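Local coordinates for C381 turret protein (Sulfolobus turreted icosahedral virus, PDB 4IND), which builds the turrets of an icosahedral archaeal virus, as a chain of three jelly-roll domains found here in a five-chain assembly, at residues A[20-25]-A[138-143]; A[276-281]-A[354-359]; A[302-307]-A[365-370]. All coordinates share one frame; numbering follows the deposited sequence. Where two conformers were deposited one is given.

Contact 1: A[20-25]-A[138-143]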
loop_
_atom_site.group_PDB
_atom_site.type_symbol
_atom_site.label_atom_id
_atom_site.label_comp_id
_atom_site.label_asym_id
_atom_site.label_seq_id
_atom_site.Cartn_x
_atom_site.Cartn_y
_atom_site.Cartn_z
ATOM N N TYR A 20 13.970 18.623 19.907
ATOM C CA TYR A 20 14.616 19.724 20.605
ATOM C C TYR A 20 16.113 19.628 20.388
ATOM O O TYR A 20 16.699 18.559 20.576
ATOM C CB TYR A 20 14.405 19.627 22.120
ATOM C CG TYR A 20 12.971 19.711 22.607
ATOM C CD1 TYR A 20 12.449 20.914 23.093
ATOM C CD2 TYR A 20 12.168 18.581 22.621
ATOM C CE1 TYR A 20 11.136 20.991 23.550
ATOM C CE2 TYR A 20 10.854 18.636 23.055
ATOM C CZ TYR A 20 10.354 19.847 23.548
ATOM O OH TYR A 20 9.060 19.894 23.978
ATOM N N LYS A 21 16.742 20.724 19.994
ATOM C CA LYS A 21 18.191 20.801 20.121
ATOM C C LYS A 21 18.424 21.828 21.208
ATOM O O LYS A 21 18.125 23.003 21.026
ATOM C CB LYS A 21 18.860 21.246 18.817
ATOM C CG LYS A 21 20.389 21.116 18.934
ATOM C CD LYS A 21 21.090 21.243 17.601
ATOM C CE LYS A 21 22.594 20.960 17.756
ATOM N NZ LYS A 21 23.294 20.917 16.421
ATOM N N LEU A 22 18.949 21.392 22.341
ATOM C CA LEU A 22 18.878 22.225 23.554
ATOM C C LEU A 22 19.956 23.290 23.625
ATOM O O LEU A 22 19.966 24.140 24.530
ATOM C CB LEU A 22 18.842 21.328 24.796
ATOM C CG LEU A 22 17.600 20.435 24.793
ATOM C CD1 LEU A 22 17.661 19.432 25.930
ATOM C CD2 LEU A 22 16.319 21.279 24.891
ATOM N N SER A 23 20.835 23.285 22.628
ATOM C CA SER A 23 21.776 24.387 22.446
ATOM C C SER A 23 21.165 25.546 21.666
ATOM O O SER A 23 21.828 26.567 21.449
ATOM C CB SER A 23 23.045 23.887 21.757
ATOM O OG SER A 23 22.710 23.142 20.610
ATOM N N GLU A 24 19.911 25.399 21.227
ATOM C CA GLU A 24 19.137 26.531 20.696
ATOM C C GLU A 24 18.273 27.102 21.816
ATOM O O GLU A 24 17.506 26.367 22.457
ATOM C CB GLU A 24 18.201 26.078 19.559
ATOM C CG GLU A 24 18.887 25.573 18.302
ATOM C CD GLU A 24 18.880 26.601 17.188
ATOM O OE1 GLU A 24 18.913 27.808 17.508
ATOM O OE2 GLU A 24 18.841 26.214 15.992
ATOM N N LYS A 25 18.386 28.399 22.047
ATOM C CA LYS A 25 17.698 29.048 23.151
ATOM C C LYS A 25 16.171 28.830 23.141
ATOM O O LYS A 25 15.546 28.526 24.168
ATOM C CB LYS A 25 18.012 30.551 23.092
ATOM C CG LYS A 25 17.260 31.373 24.106
ATOM C CD LYS A 25 17.424 30.745 25.497
ATOM C CE LYS A 25 17.380 31.794 26.563
ATOM N NZ LYS A 25 17.367 31.284 27.940
ATOM N N LEU A 138 25.009 15.047 33.789
ATOM C CA LEU A 138 24.650 14.749 32.394
ATOM C C LEU A 138 24.235 16.040 31.696
ATOM O O LEU A 138 23.365 16.769 32.177
ATOM C CB LEU A 138 23.493 13.762 32.321
ATOM C CG LEU A 138 23.734 12.275 32.151
ATOM C CD1 LEU A 138 22.441 11.628 31.646
ATOM C CD2 LEU A 138 24.921 11.979 31.214
ATOM N N ALA A 139 24.884 16.340 30.583
ATOM C CA ALA A 139 24.448 17.406 29.693
ATOM C C ALA A 139 23.403 16.815 28.735
ATOM O O ALA A 139 23.591 15.710 28.216
ATOM C CB ALA A 139 25.659 17.912 28.897
ATOM N N ILE A 140 22.315 17.545 28.501
ATOM C CA ILE A 140 21.292 17.097 27.564
ATOM C C ILE A 140 21.375 17.917 26.283
ATOM O O ILE A 140 21.091 19.111 26.290
ATOM C CB ILE A 140 19.897 17.235 28.184
ATOM C CG1 ILE A 140 19.901 16.678 29.608
ATOM C CG2 ILE A 140 18.846 16.545 27.325
ATOM C CD1 ILE A 140 18.682 17.071 30.432
ATOM N N LEU A 141 21.760 17.278 25.180
ATOM C CA LEU A 141 22.028 18.020 23.941
ATOM C C LEU A 141 20.839 18.056 22.974
ATOM O O LEU A 141 20.583 19.090 22.337
ATOM C CB LEU A 141 23.257 17.469 23.206
ATOM C CG LEU A 141 24.572 17.224 23.946
ATOM C CD1 LEU A 141 25.746 17.203 22.964
ATOM C CD2 LEU A 141 24.808 18.232 25.025
ATOM N N GLU A 142 20.150 16.927 22.839
ATOM C CA GLU A 142 19.013 16.825 21.910
ATOM C C GLU A 142 17.994 15.865 22.476
ATOM O O GLU A 142 18.337 14.957 23.203
ATOM C CB GLU A 142 19.436 16.337 20.521
ATOM C CG GLU A 142 20.398 17.236 19.756
ATOM C CD GLU A 142 20.909 16.579 18.454
ATOM O OE1 GLU A 142 22.147 16.481 18.291
ATOM O OE2 GLU A 142 20.085 16.196 17.584
ATOM N N PHE A 143 16.731 16.072 22.131
ATOM C CA PHE A 143 15.678 15.159 22.541
ATOM C C PHE A 143 14.778 14.997 21.336
ATOM O O PHE A 143 14.257 15.990 20.816
ATOM C CB PHE A 143 14.888 15.720 23.719
ATOM C CG PHE A 143 13.835 14.768 24.260
ATOM C CD1 PHE A 143 14.162 13.801 25.197
ATOM C CD2 PHE A 143 12.520 14.846 23.798
ATOM C CE1 PHE A 143 13.192 12.929 25.688
ATOM C CE2 PHE A 143 11.541 13.994 24.274
ATOM C CZ PHE A 143 11.867 13.038 25.229
HETATM O O HOH W 1 23.062 20.057 21.191
#
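Tyr20 and Phe143 lie side by side on one face of the sheet. Their rings meet through Tyr20 CD2 and Phe143 CD2, 3.9 Å apart. The Tyr20 ring also turns its edge to Phe143 O, 3.8 Å from Tyr20 CD2 and in the ring plane. This follows from chi1 of -62°, which sets Tyr20 CG beside its own backbone N, the atom that bonds to Phe143 O at 2.8 Å. Strands 19-21 and 138-147 are antiparallel neighbours in the first jelly-roll domain, with 19-21 outermost in its sheet within the chain; a type I turn spans Lys21 to Glu24. Leu141 and Glu142 form a classic beta bulge opposite Lys85. On the other face, Lys21 and Glu142 run alongside, touching through Lys21 CG and Glu142 CG at 4.0 Å. Lys21 NZ bonds to Ala14 O and forms a salt bridge with Asp73, both of a neighbouring subunit. Glu142 OE2 bonds to Tyr19 OH of its own chain and to Glu74 N of that subunit. Leu22 N bonds to Leu141 O at 2.8 Å from above the carbonyl plane. A water donates to the same oxygen and to Ser23 OG, which also bonds to Asn13 O of that subunit.

Contact 2: A[276-281]-A[354-359]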
loop_
_atom_site.group_PDB
_atom_site.type_symbol
_atom_site.label_atom_id
_atom_site.label_comp_id
_atom_site.label_asym_id
_atom_site.label_seq_id
_atom_site.Cartn_x
_atom_site.Cartn_y
_atom_site.Cartn_z
ATOM N N VAL A 276 1.432 -45.184 12.497
ATOM C CA VAL A 276 0.655 -45.387 13.713
ATOM C C VAL A 276 0.142 -46.807 13.709
ATOM O O VAL A 276 -0.447 -47.264 12.725
ATOM C CB VAL A 276 -0.524 -44.413 13.807
ATOM C CG1 VAL A 276 -1.388 -44.759 15.003
ATOM C CG2 VAL A 276 -0.014 -42.989 13.913
ATOM N N THR A 277 0.380 -47.518 14.803
ATOM C CA THR A 277 -0.072 -48.893 14.916
ATOM C C THR A 277 -1.307 -48.979 15.789
ATOM O O THR A 277 -1.308 -48.514 16.932
ATOM C CB THR A 277 1.032 -49.804 15.471
ATOM O OG1 THR A 277 2.106 -49.869 14.527
ATOM C CG2 THR A 277 0.501 -51.198 15.705
ATOM N N LEU A 278 -2.360 -49.577 15.241
ATOM C CA LEU A 278 -3.653 -49.622 15.907
ATOM C C LEU A 278 -3.954 -51.029 16.368
ATOM O O LEU A 278 -3.814 -51.984 15.605
ATOM C CB LEU A 278 -4.757 -49.130 14.963
ATOM C CG LEU A 278 -4.584 -47.708 14.416
ATOM C CD1 LEU A 278 -5.581 -47.420 13.300
ATOM C CD2 LEU A 278 -4.707 -46.677 15.529
ATOM N N SER A 279 -4.383 -51.164 17.615
ATOM C CA SER A 279 -4.677 -52.481 18.161
ATOM C C SER A 279 -5.895 -52.473 19.080
ATOM O O SER A 279 -5.862 -53.048 20.170
ATOM C CB SER A 279 -3.458 -53.022 18.904
ATOM O OG SER A 279 -3.016 -52.092 19.879
ATOM N N GLY A 280 -6.967 -51.821 18.635
ATOM C CA GLY A 280 -8.235 -51.867 19.344
ATOM C C GLY A 280 -8.610 -50.607 20.106
ATOM O O GLY A 280 -9.769 -50.419 20.477
ATOM N N SER A 281 -7.633 -49.742 20.346
ATOM C CA SER A 281 -7.881 -48.540 21.129
ATOM C C SER A 281 -7.622 -47.293 20.315
ATOM O O SER A 281 -6.783 -47.293 19.417
ATOM C CB SER A 281 -7.014 -48.532 22.390
ATOM O OG SER A 281 -7.369 -49.599 23.253
ATOM N N LEU A 354 -3.022 -36.693 14.571
ATOM C CA LEU A 354 -3.832 -37.715 13.916
ATOM C C LEU A 354 -4.552 -38.523 14.980
ATOM O O LEU A 354 -3.932 -39.043 15.920
ATOM C CB LEU A 354 -2.961 -38.650 13.088
ATOM C CG LEU A 354 -3.716 -39.696 12.268
ATOM C CD1 LEU A 354 -4.458 -39.036 11.116
ATOM C CD2 LEU A 354 -2.756 -40.743 11.742
ATOM N N VAL A 355 -5.867 -38.611 14.849
ATOM C CA VAL A 355 -6.654 -39.402 15.775
ATOM C C VAL A 355 -7.161 -40.602 14.996
ATOM O O VAL A 355 -7.798 -40.450 13.963
ATOM C CB VAL A 355 -7.827 -38.599 16.361
ATOM C CG1 VAL A 355 -8.626 -39.459 17.332
ATOM C CG2 VAL A 355 -7.315 -37.346 17.067
ATOM N N ALA A 356 -6.862 -41.797 15.480
ATOM C CA ALA A 356 -7.184 -42.999 14.736
ATOM C C ALA A 356 -7.621 -44.102 15.678
ATOM O O ALA A 356 -7.285 -44.093 16.865
ATOM C CB ALA A 356 -5.986 -43.447 13.903
ATOM N N ASN A 357 -8.378 -45.050 15.139
ATOM C CA ASN A 357 -8.832 -46.185 15.916
ATOM C C ASN A 357 -9.083 -47.361 14.982
ATOM O O ASN A 357 -9.376 -47.173 13.794
ATOM C CB ASN A 357 -10.098 -45.830 16.699
ATOM C CG ASN A 357 -10.386 -46.816 17.816
ATOM O OD1 ASN A 357 -9.679 -47.818 17.986
ATOM N ND2 ASN A 357 -11.424 -46.535 18.592
ATOM N N GLY A 358 -8.963 -48.570 15.515
ATOM C CA GLY A 358 -9.125 -49.764 14.708
ATOM C C GLY A 358 -8.198 -50.883 15.147
ATOM O O GLY A 358 -7.516 -50.775 16.166
ATOM N N GLY A 359 -8.176 -51.963 14.373
ATOM C CA GLY A 359 -7.377 -53.122 14.713
ATOM C C GLY A 359 -7.935 -53.811 15.939
ATOM O O GLY A 359 -8.995 -53.431 16.440
#
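Gly280 N donates to Gly358 O at 2.7 Å, the one hydrogen bond between the two segments. The donor is tilted 29° from the carbonyl plane. Leu278 presses on the same oxygen, with Leu278 CB 3.4 Å from Gly358 O. Its two methyls go to different neighbours. Leu278 CD2 lies 3.8 Å from Ala356 CB, and Leu278 CD1 rests on the carbonyl of Asn357. Chi1 of -58° turns Leu278 CG away from its own carbonyl carbon, back toward Val276. Farther in, the side chains of Val276 and Leu354 cross at an angle, with Val276 CG2 4.2 Å from Leu354 CD2. Strands 266-278 and 351-358 belong to different sheets, and their short axes pass 7.2 Å apart. This is the two-sheet sandwich of the third jelly roll, at the corner where the loop that begins at Ser279 carries the chain to strand 283-289 of the other sheet. Val283 and Ile367 add to the apolar layer. At the exposed margin, Asn357 curls back on its own strand, and Asn357 OD1 accepts a weak bond from Gly358 N at 2.7 Å. The same oxygen lies 3.2 Å from Ser281 C. Gly359, at positive phi, lays its CA against Leu278 O. The sheets are thus held together here mainly by apolar side chains, while a single backbone bond fastens the corner, where glycines let the two backbones come close.

Contact 3: A[302-307]-A[365-370]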
loop_
_atom_site.group_PDB
_atom_site.type_symbol
_atom_site.label_atom_id
_atom_site.label_comp_id
_atom_site.label_asym_id
_atom_site.label_seq_id
_atom_site.Cartn_x
_atom_site.Cartn_y
_atom_site.Cartn_z
ATOM N N ALA A 302 -2.192 -34.192 2.305
ATOM C CA ALA A 302 -2.082 -35.315 3.227
ATOM C C ALA A 302 -2.648 -36.585 2.617
ATOM O O ALA A 302 -3.609 -36.549 1.844
ATOM C CB ALA A 302 -2.764 -35.011 4.556
ATOM N N SER A 303 -2.045 -37.711 2.970
ATOM C CA SER A 303 -2.481 -38.996 2.451
ATOM C C SER A 303 -2.212 -40.067 3.494
ATOM O O SER A 303 -1.262 -39.964 4.274
ATOM C CB SER A 303 -1.722 -39.320 1.170
ATOM O OG SER A 303 -2.250 -40.468 0.555
ATOM N N VAL A 304 -3.058 -41.082 3.529
ATOM C CA VAL A 304 -2.848 -42.202 4.450
ATOM C C VAL A 304 -2.862 -43.495 3.658
ATOM O O VAL A 304 -3.769 -43.727 2.857
ATOM C CB VAL A 304 -3.915 -42.250 5.558
ATOM C CG1 VAL A 304 -3.733 -43.492 6.422
ATOM C CG2 VAL A 304 -3.838 -40.984 6.419
ATOM N N SER A 305 -1.842 -44.328 3.862
ATOM C CA SER A 305 -1.805 -45.639 3.248
ATOM C C SER A 305 -1.991 -46.677 4.327
ATOM O O SER A 305 -1.664 -46.442 5.498
ATOM C CB SER A 305 -0.484 -45.869 2.522
ATOM O OG SER A 305 0.604 -45.745 3.415
ATOM N N GLY A 306 -2.534 -47.820 3.936
ATOM C CA GLY A 306 -2.708 -48.930 4.852
ATOM C C GLY A 306 -4.106 -49.004 5.424
ATOM O O GLY A 306 -4.380 -49.838 6.284
ATOM N N LEU A 307 -4.994 -48.127 4.961
ATOM C CA LEU A 307 -6.385 -48.165 5.404
ATOM C C LEU A 307 -7.071 -49.454 4.971
ATOM O O LEU A 307 -6.973 -49.854 3.817
ATOM C CB LEU A 307 -7.159 -46.973 4.857
ATOM C CG LEU A 307 -6.827 -45.634 5.507
ATOM C CD1 LEU A 307 -7.697 -44.522 4.930
ATOM C CD2 LEU A 307 -6.982 -45.729 7.017
ATOM N N VAL A 365 -3.205 -53.087 13.090
ATOM C CA VAL A 365 -3.113 -52.505 11.758
ATOM C C VAL A 365 -2.208 -51.287 11.822
ATOM O O VAL A 365 -2.344 -50.448 12.719
ATOM C CB VAL A 365 -4.484 -52.036 11.251
ATOM C CG1 VAL A 365 -4.410 -51.667 9.775
ATOM C CG2 VAL A 365 -5.532 -53.096 11.482
ATOM N N THR A 366 -1.286 -51.188 10.871
ATOM C CA THR A 366 -0.383 -50.047 10.815
ATOM C C THR A 366 -0.715 -49.180 9.609
ATOM O O THR A 366 -0.718 -49.650 8.470
ATOM C CB THR A 366 1.100 -50.485 10.749
ATOM O OG1 THR A 366 1.465 -51.142 11.968
ATOM C CG2 THR A 366 2.003 -49.276 10.547
ATOM N N ILE A 367 -1.005 -47.915 9.870
ATOM C CA ILE A 367 -1.263 -46.956 8.811
ATOM C C ILE A 367 -0.148 -45.932 8.785
ATOM O O ILE A 367 0.510 -45.689 9.796
ATOM C CB ILE A 367 -2.590 -46.236 9.031
ATOM C CG1 ILE A 367 -2.575 -45.530 10.382
ATOM C CG2 ILE A 367 -3.751 -47.219 8.974
ATOM C CD1 ILE A 367 -3.821 -44.716 10.646
ATOM N N THR A 368 0.067 -45.334 7.625
ATOM C CA THR A 368 1.133 -44.363 7.477
ATOM C C THR A 368 0.585 -43.086 6.889
ATOM O O THR A 368 -0.017 -43.104 5.812
ATOM C CB THR A 368 2.257 -44.908 6.594
ATOM O OG1 THR A 368 2.829 -46.064 7.222
ATOM C CG2 THR A 368 3.346 -43.853 6.395
ATOM N N LEU A 369 0.783 -41.987 7.619
ATOM C CA LEU A 369 0.370 -40.676 7.190
ATOM C C LEU A 369 1.548 -40.016 6.490
ATOM O O LEU A 369 2.672 -40.068 6.972
ATOM C CB LEU A 369 -0.031 -39.835 8.406
ATOM C CG LEU A 369 -0.275 -38.349 8.165
ATOM C CD1 LEU A 369 -1.512 -38.169 7.322
ATOM C CD2 LEU A 369 -0.399 -37.576 9.491
ATOM N N ILE A 370 1.296 -39.417 5.334
ATOM C CA ILE A 370 2.270 -38.514 4.750
ATOM C C ILE A 370 1.634 -37.136 4.691
ATOM O O ILE A 370 0.412 -36.995 4.524
ATOM C CB ILE A 370 2.762 -38.961 3.364
ATOM C CG1 ILE A 370 1.656 -38.829 2.329
ATOM C CG2 ILE A 370 3.274 -40.390 3.391
ATOM C CD1 ILE A 370 2.002 -39.506 1.023
#
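Four backbone hydrogen bonds join the strands. Ile370 N to Ser303 O is the shortest at 2.8 Å, with the donor nearly along the C=O axis. Ser303 N returns a bond to Ile370 O at 3.0 Å. Ser305 and Thr368 form a second hydrogen-bonded pair, with Ser305 N to Thr368 O at 2.9 Å. Between them, Val304 and Leu369 make a non-hydrogen-bonded pair whose CA-H groups face carbonyl oxygens. Strand 365-377 is an inner strand of the third jelly roll, flanked by 295-305 and 266-278. On one face, Val304 CG2 meets Leu369 CD1 at 3.8 Å. The other branch, Val304 CG1, lies 4.0 Å from Ile367 CB. Cys314 and Leu316 of the facing sheet cover these side chains. On the opposite face, Ile370 CG1 lies between its backbone N and carbonyl carbon (chi1 69°) and packs 3.6 Å from Ser303 CB. Ser305 OG lies alongside Thr368 CB at 3.7 Å. Ser303 OG bonds to Ser338 O, and Thr368 OG1 to Ser275 OG. The chemistry is therefore two-sided: an apolar face is turned to the sandwich interior, and the other carries the hydroxyls of Ser303, Ser305 and Thr368, with Ile370 buried at one end, where it meets Ala335 of a neighbouring subunit.

Overall arrangement
Contacts 2 and 3 share the third domain, with centres about 11 Å apart. Contact 1 lies in the first domain, about 70 Å from contact 3 between centres and on the opposite side of the chain's centre. Contacts 1 and 3 join neighbouring strands within one sheet, so backbone bonds dominate. Contact 2 spans two sheets and relies on apolar side chains. Segments 276-281 and 365-370 connect contacts 2 and 3, with Leu278 N 2.7 Å from Val365 O. Contact 1 is largely buried, partly beneath a neighbouring subunit that takes up some of its polar ends. Contacts 2 and 3 are mixed, with buried apolar residues at one side and exposed turn and strand-end residues at the other.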